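Local coordinates for protein endonuclease and methylase LlaGI (Lactococcus lactis, PDB 5FFJ) that combines a helicase-like ATPase with a DNA methyltransferase in a Type ISP restriction-modification enzyme, and probably methylates adenine within the DNA sequence it recognises, at residues P855-K859 and Y897-S903; I917-G923 and S976-L982. All blocks are in the same frame, centred on the assembly; numbering follows the deposited sequence.

Contacts 1 and 2 both belong to the methyltransferase region, their centres about 12 Å apart, and follow one another along the chain. Contact 1 sets the loop after strand 850-853 against the start of helix 899-910. That helix leads into strand 915-922, which forms contact 2 with the antiparallel strand 977-984. The strand that the loop follows and the strand that the helix leads into are neighbours in one sheet. The two contacts meet directly, through Y857 and V920 and where Y900 packs against N922. Together they build a DNA-facing surface at the C-terminal ends of the parallel strands 850-853 and 915-922, and the start of the antiparallel strand 977-984.

Contact 1 (P855-K859 and Y897-S903); sequences PPYSK and YDSYVLS. With nucleotides of chain B; nucleotides of chain C.
K859 and D898 bring the two backbones to 4.3 Å between their CA atoms, and from there the loop 855-859 runs back past the first turn of the helix, with S858 opposite S899 and Y857 opposite Y900. S899 N donates to S858 O at 2.9 Å, an oxygen that also receives N870 ND2. D898, the N-cap of helix 899-910, returns the grip with its carboxylate. Its CG stands anti to the backbone N (chi1 -171°), which turns OD1 between two amides: S858 N at 2.9 Å on the syn side, and Y900 N, the capping bond, from the opposite face of the carboxylate plane. One oxygen thus ties the loop to the helix start, and the helix dipole would probably favour its negative charge.

Further along, S899 CB packs beside P856, while S903 CB and OG lie against P855 and P856 CD; S903 OG turns back to donate to S899 O at 2.8 Å.

Y857 points its CB away from the helix, although CD1 passes 3.9 Å from Y900 CB. Its ring lies under the adenine of DA11 of chain B, whose C6 sits 3.7 Å above the ring plane, over its centre. Y857 OH hydrogen-bonds to V920 O at 2.9 Å. With an alanine here, the adenine would probably lose the flat surface beneath it and V920 O its hydroxyl mate. P855 O approaches DA11 N6 to 3.0 Å, and Y857 N stands equally close to N7, so base edge and face are both met.

Pro-Pro-Tyr here belongs to the Asn-Pro-Pro-Tyr motif IV of N6-adenine methyltransferases, and this setting is consistent with a target adenine flipped into the active-site pocket.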
loop_
_atom_site.group_PDB
_atom_site.type_symbol
_atom_site.label_atom_id
_atom_site.label_comp_id
_atom_site.label_asym_id
_atom_site.label_seq_id
_atom_site.Cartn_x
_atom_site.Cartn_y
_atom_site.Cartn_z
ATOM N N PRO A 855 -14.422 10.578 3.073
ATOM C CA PRO A 855 -13.629 11.120 1.966
ATOM C C PRO A 855 -12.196 10.598 1.976
ATOM O O PRO A 855 -11.708 10.193 3.027
ATOM C CB PRO A 855 -13.670 12.630 2.208
ATOM C CG PRO A 855 -13.937 12.776 3.663
ATOM C CD PRO A 855 -14.815 11.626 4.033
ATOM N N PRO A 856 -11.531 10.599 0.813
ATOM C CA PRO A 856 -10.163 10.076 0.713
ATOM C C PRO A 856 -9.142 10.925 1.471
ATOM O O PRO A 856 -9.311 12.142 1.560
ATOM C CB PRO A 856 -9.888 10.107 -0.794
ATOM C CG PRO A 856 -10.794 11.158 -1.327
ATOM C CD PRO A 856 -12.027 11.104 -0.478
ATOM N N TYR A 857 -8.110 10.281 2.017
ATOM C CA TYR A 857 -7.000 10.988 2.652
ATOM C C TYR A 857 -5.735 10.826 1.811
ATOM O O TYR A 857 -5.240 9.711 1.636
ATOM C CB TYR A 857 -6.714 10.471 4.070
ATOM C CG TYR A 857 -7.909 10.190 4.958
ATOM C CD1 TYR A 857 -9.150 10.761 4.715
ATOM C CD2 TYR A 857 -7.781 9.354 6.060
ATOM C CE1 TYR A 857 -10.229 10.495 5.538
ATOM C CE2 TYR A 857 -8.848 9.086 6.885
ATOM C CZ TYR A 857 -10.070 9.657 6.621
ATOM O OH TYR A 857 -11.136 9.385 7.449
ATOM N N SER A 858 -5.211 11.932 1.293
ATOM C CA SER A 858 -3.924 11.910 0.603
ATOM C C SER A 858 -3.328 13.308 0.513
ATOM O O SER A 858 -3.956 14.225 -0.018
ATOM C CB SER A 858 -4.067 11.320 -0.802
ATOM O OG SER A 858 -2.825 11.333 -1.488
ATOM N N LYS A 859 -2.112 13.459 1.029
ATOM C CA LYS A 859 -1.415 14.739 1.005
ATOM C C LYS A 859 -0.269 14.716 -0.002
ATOM O O LYS A 859 0.265 15.762 -0.366
ATOM C CB LYS A 859 -0.879 15.089 2.396
ATOM C CG LYS A 859 -0.707 16.582 2.619
ATOM C CD LYS A 859 0.126 16.885 3.853
ATOM C CE LYS A 859 1.617 16.861 3.542
ATOM N NZ LYS A 859 2.440 17.338 4.688
ATOM N N TYR A 897 -4.268 21.200 0.570
ATOM C CA TYR A 897 -4.595 20.524 -0.682
ATOM C C TYR A 897 -4.661 19.009 -0.486
ATOM O O TYR A 897 -4.662 18.246 -1.453
ATOM C CB TYR A 897 -3.575 20.880 -1.764
ATOM C CG TYR A 897 -3.646 22.327 -2.186
ATOM C CD1 TYR A 897 -2.958 23.309 -1.487
ATOM C CD2 TYR A 897 -4.409 22.713 -3.279
ATOM C CE1 TYR A 897 -3.025 24.633 -1.866
ATOM C CE2 TYR A 897 -4.481 24.033 -3.666
ATOM C CZ TYR A 897 -3.787 24.989 -2.956
ATOM O OH TYR A 897 -3.856 26.308 -3.338
ATOM N N ASP A 898 -4.715 18.578 0.770
ATOM C CA ASP A 898 -4.950 17.173 1.084
ATOM C C ASP A 898 -6.349 16.804 0.609
ATOM O O ASP A 898 -7.277 17.606 0.718
ATOM C CB ASP A 898 -4.795 16.914 2.586
ATOM C CG ASP A 898 -4.802 15.433 2.938
ATOM O OD1 ASP A 898 -5.580 14.663 2.335
ATOM O OD2 ASP A 898 -4.025 15.038 3.833
ATOM N N SER A 899 -6.491 15.589 0.088
ATOM C CA SER A 899 -7.754 15.127 -0.485
ATOM C C SER A 899 -8.940 15.318 0.456
ATOM O O SER A 899 -10.046 15.620 0.012
ATOM C CB SER A 899 -7.647 13.649 -0.869
ATOM O OG SER A 899 -6.673 13.453 -1.878
ATOM N N TYR A 900 -8.710 15.147 1.754
ATOM C CA TYR A 900 -9.794 15.252 2.722
ATOM C C TYR A 900 -10.198 16.712 2.911
ATOM O O TYR A 900 -11.339 17.005 3.258
ATOM C CB TYR A 900 -9.390 14.614 4.058
ATOM C CG TYR A 900 -8.767 15.554 5.067
ATOM C CD1 TYR A 900 -9.558 16.270 5.957
ATOM C CD2 TYR A 900 -7.388 15.706 5.149
ATOM C CE1 TYR A 900 -8.998 17.122 6.886
ATOM C CE2 TYR A 900 -6.818 16.558 6.077
ATOM C CZ TYR A 900 -7.629 17.262 6.944
ATOM O OH TYR A 900 -7.075 18.111 7.873
ATOM N N VAL A 901 -9.260 17.623 2.673
ATOM C CA VAL A 901 -9.551 19.052 2.747
ATOM C C VAL A 901 -10.223 19.506 1.455
ATOM O O VAL A 901 -11.054 20.413 1.460
ATOM C CB VAL A 901 -8.279 19.884 2.989
ATOM C CG1 VAL A 901 -8.639 21.340 3.251
ATOM C CG2 VAL A 901 -7.495 19.323 4.163
ATOM N N LEU A 902 -9.850 18.871 0.347
ATOM C CA LEU A 902 -10.532 19.090 -0.922
ATOM C C LEU A 902 -11.981 18.626 -0.817
ATOM O O LEU A 902 -12.894 19.288 -1.311
ATOM C CB LEU A 902 -9.828 18.346 -2.059
ATOM C CG LEU A 902 -8.374 18.720 -2.355
ATOM C CD1 LEU A 902 -7.829 17.867 -3.496
ATOM C CD2 LEU A 902 -8.245 20.196 -2.683
ATOM N N SER A 903 -12.180 17.483 -0.167
ATOM C CA SER A 903 -13.510 16.908 -0.007
ATOM C C SER A 903 -14.432 17.835 0.777
ATOM O O SER A 903 -15.599 18.001 0.425
ATOM C CB SER A 903 -13.421 15.552 0.693
ATOM O OG SER A 903 -12.699 14.620 -0.092
ATOM P P DA B 11 -1.184 10.367 3.810
ATOM O OP1 DA B 11 -0.718 9.587 2.642
ATOM O OP2 DA B 11 -2.130 11.491 3.616
ATOM O "O5'" DA B 11 -1.812 9.343 4.868
ATOM C "C5'" DA B 11 -3.166 8.927 4.747
ATOM C "C4'" DA B 11 -3.376 7.583 5.416
ATOM O "O4'" DA B 11 -4.799 7.313 5.541
ATOM C "C3'" DA B 11 -2.820 6.394 4.647
ATOM O "O3'" DA B 11 -2.522 5.303 5.525
ATOM C "C2'" DA B 11 -3.982 6.079 3.717
ATOM C "C1'" DA B 11 -5.163 6.253 4.667
ATOM N N9 DA B 11 -6.435 6.597 4.033
ATOM C C8 DA B 11 -6.635 7.166 2.806
ATOM N N7 DA B 11 -7.900 7.375 2.521
ATOM C C5 DA B 11 -8.572 6.922 3.643
ATOM C C6 DA B 11 -9.941 6.864 3.973
ATOM N N6 DA B 11 -10.912 7.288 3.160
ATOM N N1 DA B 11 -10.273 6.352 5.176
ATOM C C2 DA B 11 -9.299 5.928 5.987
ATOM N N3 DA B 11 -7.984 5.931 5.785
ATOM C C4 DA B 11 -7.685 6.444 4.584
ATOM P P DG C 20 -0.618 27.232 -3.657
ATOM O OP1 DG C 20 -1.895 27.710 -3.080
ATOM O OP2 DG C 20 -0.532 26.923 -5.102
ATOM O "O5'" DG C 20 0.503 28.309 -3.287
ATOM C "C5'" DG C 20 0.553 28.835 -1.966
ATOM C "C4'" DG C 20 1.807 29.661 -1.748
ATOM O "O4'" DG C 20 2.986 28.820 -1.924
ATOM C "C3'" DG C 20 1.986 30.841 -2.713
ATOM O "O3'" DG C 20 2.353 32.012 -1.995
ATOM C "C2'" DG C 20 3.094 30.362 -3.644
ATOM C "C1'" DG C 20 3.928 29.521 -2.703
ATOM N N9 DG C 20 4.834 28.573 -3.355
ATOM C C8 DG C 20 4.573 27.769 -4.438
ATOM N N7 DG C 20 5.593 27.029 -4.793
ATOM C C5 DG C 20 6.590 27.368 -3.886
ATOM C C6 DG C 20 7.922 26.895 -3.766
ATOM O O6 DG C 20 8.504 26.051 -4.464
ATOM N N1 DG C 20 8.593 27.503 -2.707
ATOM C C2 DG C 20 8.042 28.450 -1.871
ATOM N N2 DG C 20 8.835 28.928 -0.902
ATOM N N3 DG C 20 6.801 28.898 -1.974
ATOM C C4 DG C 20 6.137 28.316 -2.997
ATOM P P DC B 9 0.936 21.388 10.144
ATOM O OP1 DC B 9 0.340 22.551 9.448
ATOM O OP2 DC B 9 1.008 21.391 11.622
ATOM O "O5'" DC B 9 0.189 20.042 9.688
ATOM C "C5'" DC B 9 -0.119 19.830 8.306
ATOM C "C4'" DC B 9 0.370 18.468 7.828
ATOM O "O4'" DC B 9 1.828 18.464 7.747
ATOM C "C3'" DC B 9 -0.001 17.284 8.733
ATOM O "O3'" DC B 9 -0.550 16.219 7.961
ATOM C "C2'" DC B 9 1.328 16.901 9.378
ATOM C "C1'" DC B 9 2.305 17.245 8.273
ATOM N N1 DC B 9 3.743 17.415 8.716
ATOM C C2 DC B 9 4.777 16.807 7.987
ATOM O O2 DC B 9 4.500 16.133 6.988
ATOM N N3 DC B 9 6.061 16.973 8.399
ATOM C C4 DC B 9 6.328 17.706 9.481
ATOM N N4 DC B 9 7.610 17.845 9.848
ATOM C C5 DC B 9 5.293 18.332 10.234
ATOM C C6 DC B 9 4.030 18.163 9.820
#

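Contact 2 (I917-G923 and S976-L982). With nucleotides of chain B.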
loop_
_atom_site.group_PDB
_atom_site.type_symbol
_atom_site.label_atom_id
_atom_site.label_comp_id
_atom_site.label_asym_id
_atom_site.label_seq_id
_atom_site.Cartn_x
_atom_site.Cartn_y
_atom_site.Cartn_z
ATOM N N ILE A 917 -23.330 18.391 6.624
ATOM C CA ILE A 917 -22.296 17.452 6.204
ATOM C C ILE A 917 -21.983 16.517 7.366
ATOM O O ILE A 917 -22.158 16.885 8.527
ATOM C CB ILE A 917 -21.008 18.166 5.745
ATOM C CG1 ILE A 917 -21.359 19.337 4.820
ATOM C CG2 ILE A 917 -20.060 17.170 5.064
ATOM C CD1 ILE A 917 -20.166 19.967 4.125
ATOM N N GLY A 918 -21.545 15.304 7.046
ATOM C CA GLY A 918 -21.124 14.342 8.048
ATOM C C GLY A 918 -20.019 13.455 7.507
ATOM O O GLY A 918 -20.247 12.639 6.610
ATOM N N PHE A 919 -18.820 13.615 8.065
ATOM C CA PHE A 919 -17.630 12.927 7.575
ATOM C C PHE A 919 -16.832 12.260 8.691
ATOM O O PHE A 919 -16.845 12.710 9.840
ATOM C CB PHE A 919 -16.704 13.913 6.847
ATOM C CG PHE A 919 -17.047 14.152 5.396
ATOM C CD1 PHE A 919 -17.898 13.312 4.695
ATOM C CD2 PHE A 919 -16.486 15.228 4.728
ATOM C CE1 PHE A 919 -18.188 13.551 3.364
ATOM C CE2 PHE A 919 -16.772 15.471 3.400
ATOM C CZ PHE A 919 -17.623 14.633 2.716
ATOM N N VAL A 920 -16.139 11.182 8.330
ATOM C CA VAL A 920 -15.013 10.689 9.107
ATOM C C VAL A 920 -13.772 11.060 8.307
ATOM O O VAL A 920 -13.656 10.713 7.130
ATOM C CB VAL A 920 -15.077 9.161 9.371
ATOM C CG1 VAL A 920 -15.212 8.369 8.070
ATOM C CG2 VAL A 920 -13.851 8.706 10.149
ATOM N N SER A 921 -12.856 11.791 8.933
ATOM C CA SER A 921 -11.735 12.376 8.209
ATOM C C SER A 921 -10.467 12.435 9.042
ATOM O O SER A 921 -10.471 12.122 10.233
ATOM C CB SER A 921 -12.099 13.786 7.743
ATOM O OG SER A 921 -12.492 14.590 8.845
ATOM N N ASN A 922 -9.378 12.836 8.395
ATOM C CA ASN A 922 -8.162 13.194 9.103
ATOM C C ASN A 922 -8.475 14.367 10.025
ATOM O O ASN A 922 -8.973 15.398 9.574
ATOM C CB ASN A 922 -7.048 13.549 8.115
ATOM C CG ASN A 922 -5.697 13.713 8.785
ATOM O OD1 ASN A 922 -5.606 13.944 9.992
ATOM N ND2 ASN A 922 -4.634 13.598 7.997
ATOM N N GLY A 923 -8.195 14.204 11.313
ATOM C CA GLY A 923 -8.551 15.204 12.306
ATOM C C GLY A 923 -7.452 16.216 12.574
ATOM O O GLY A 923 -7.504 16.944 13.566
ATOM N N SER A 976 -4.459 11.008 12.664
ATOM C CA SER A 976 -5.468 11.371 13.645
ATOM C C SER A 976 -6.828 11.346 12.961
ATOM O O SER A 976 -6.978 11.887 11.865
ATOM C CB SER A 976 -5.186 12.755 14.236
ATOM O OG SER A 976 -6.043 13.027 15.333
ATOM N N ILE A 977 -7.808 10.708 13.596
ATOM C CA ILE A 977 -9.152 10.604 13.036
ATOM C C ILE A 977 -10.139 11.455 13.829
ATOM O O ILE A 977 -10.030 11.581 15.050
ATOM C CB ILE A 977 -9.640 9.141 13.015
ATOM C CG1 ILE A 977 -8.710 8.280 12.154
ATOM C CG2 ILE A 977 -11.071 9.050 12.499
ATOM C CD1 ILE A 977 -8.587 8.733 10.704
ATOM N N ALA A 978 -11.104 12.033 13.123
ATOM C CA ALA A 978 -12.133 12.843 13.754
ATOM C C ALA A 978 -13.413 12.804 12.935
ATOM O O ALA A 978 -13.371 12.787 11.704
ATOM C CB ALA A 978 -11.657 14.278 13.922
ATOM N N ILE A 979 -14.546 12.780 13.627
ATOM C CA ILE A 979 -15.839 12.879 12.970
ATOM C C ILE A 979 -16.303 14.327 13.002
ATOM O O ILE A 979 -16.368 14.946 14.067
ATOM C CB ILE A 979 -16.892 11.973 13.632
ATOM C CG1 ILE A 979 -16.612 10.508 13.284
ATOM C CG2 ILE A 979 -18.295 12.359 13.166
ATOM C CD1 ILE A 979 -17.475 9.509 14.031
ATOM N N SER A 980 -16.619 14.855 11.825
ATOM C CA SER A 980 -17.081 16.226 11.691
ATOM C C SER A 980 -18.477 16.274 11.105
ATOM O O SER A 980 -18.721 15.727 10.027
ATOM C CB SER A 980 -16.128 17.024 10.805
ATOM O OG SER A 980 -14.816 16.984 11.326
ATOM N N ILE A 981 -19.389 16.928 11.817
ATOM C CA ILE A 981 -20.712 17.203 11.275
ATOM C C ILE A 981 -20.919 18.712 11.200
ATOM O O ILE A 981 -21.059 19.394 12.216
ATOM C CB ILE A 981 -21.831 16.544 12.101
ATOM C CG1 ILE A 981 -21.575 16.711 13.594
ATOM C CG2 ILE A 981 -21.929 15.061 11.767
ATOM C CD1 ILE A 981 -22.818 16.516 14.435
ATOM N N LEU A 982 -20.917 19.220 9.972
ATOM C CA LEU A 982 -20.992 20.651 9.718
ATOM C C LEU A 982 -22.406 21.051 9.308
ATOM O O LEU A 982 -22.886 20.661 8.243
ATOM C CB LEU A 982 -19.989 21.046 8.633
ATOM C CG LEU A 982 -18.553 20.573 8.874
ATOM C CD1 LEU A 982 -17.724 20.696 7.611
ATOM C CD2 LEU A 982 -17.913 21.364 10.001
ATOM P P DC B 10 -1.479 15.108 8.656
ATOM O OP1 DC B 10 -2.886 15.475 8.366
ATOM O OP2 DC B 10 -1.052 14.965 10.068
ATOM O "O5'" DC B 10 -1.099 13.762 7.878
ATOM C "C5'" DC B 10 -1.380 13.649 6.489
ATOM C "C4'" DC B 10 -0.195 13.072 5.730
ATOM O "O4'" DC B 10 1.044 13.655 6.231
ATOM C "C3'" DC B 10 -0.032 11.553 5.853
ATOM O "O3'" DC B 10 0.107 10.953 4.565
ATOM C "C2'" DC B 10 1.220 11.387 6.709
ATOM C "C1'" DC B 10 2.011 12.639 6.381
ATOM N N1 DC B 10 2.982 13.038 7.453
ATOM C C2 DC B 10 4.365 12.899 7.250
ATOM O O2 DC B 10 4.781 12.451 6.173
ATOM N N3 DC B 10 5.212 13.265 8.246
ATOM C C4 DC B 10 4.725 13.745 9.395
ATOM N N4 DC B 10 5.592 14.094 10.351
ATOM C C5 DC B 10 3.328 13.887 9.613
ATOM C C6 DC B 10 2.503 13.524 8.629
#
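F919 and S980 face each other as a hydrogen-bonded antiparallel pair, F919 N to S980 O and S980 N to F919 O, both 2.9 Å. S921 N to A978 O and A978 N to S921 O repeat the exchange at 3.0 Å. S921 OG adds a weak bond to A978 O. Next along, G923 N reaches S976 O at 2.7 Å from above the carbonyl plane.

On one face V920 and I979 form a non-hydrogen-bonded pair. V920 CG2, anti to its own N while CG1 takes the sterically tighter place (chi1 55°), meets I977 CG2 at 3.7 Å, the side chains crossing at a slant. V709 of helix 707-725 packs on V920 and I979. The other face carries F919 and the small or polar S921, A978 and S980; there Y900 of helix 899-910 touches S921, and I917 CG2 sits over the F919 ring.

G918 bonds back to strand 850-853, and I977 and I979 bond onward to strand 944-951. Strand 977-984 lies antiparallel between 915-922 and 944-951, as in the Rossmann-like class I methyltransferase sheet.

N922 OD1 accepts from S924 N, which probably helps to orient the amide, with ND2 making a weak bond to DC10 OP1 of chain B. Backbone bonds thus join two strands with an apolar side of V920, I977 and I979 and a more polar one, and strand 915-922 presents N922 to the DC10 phosphate.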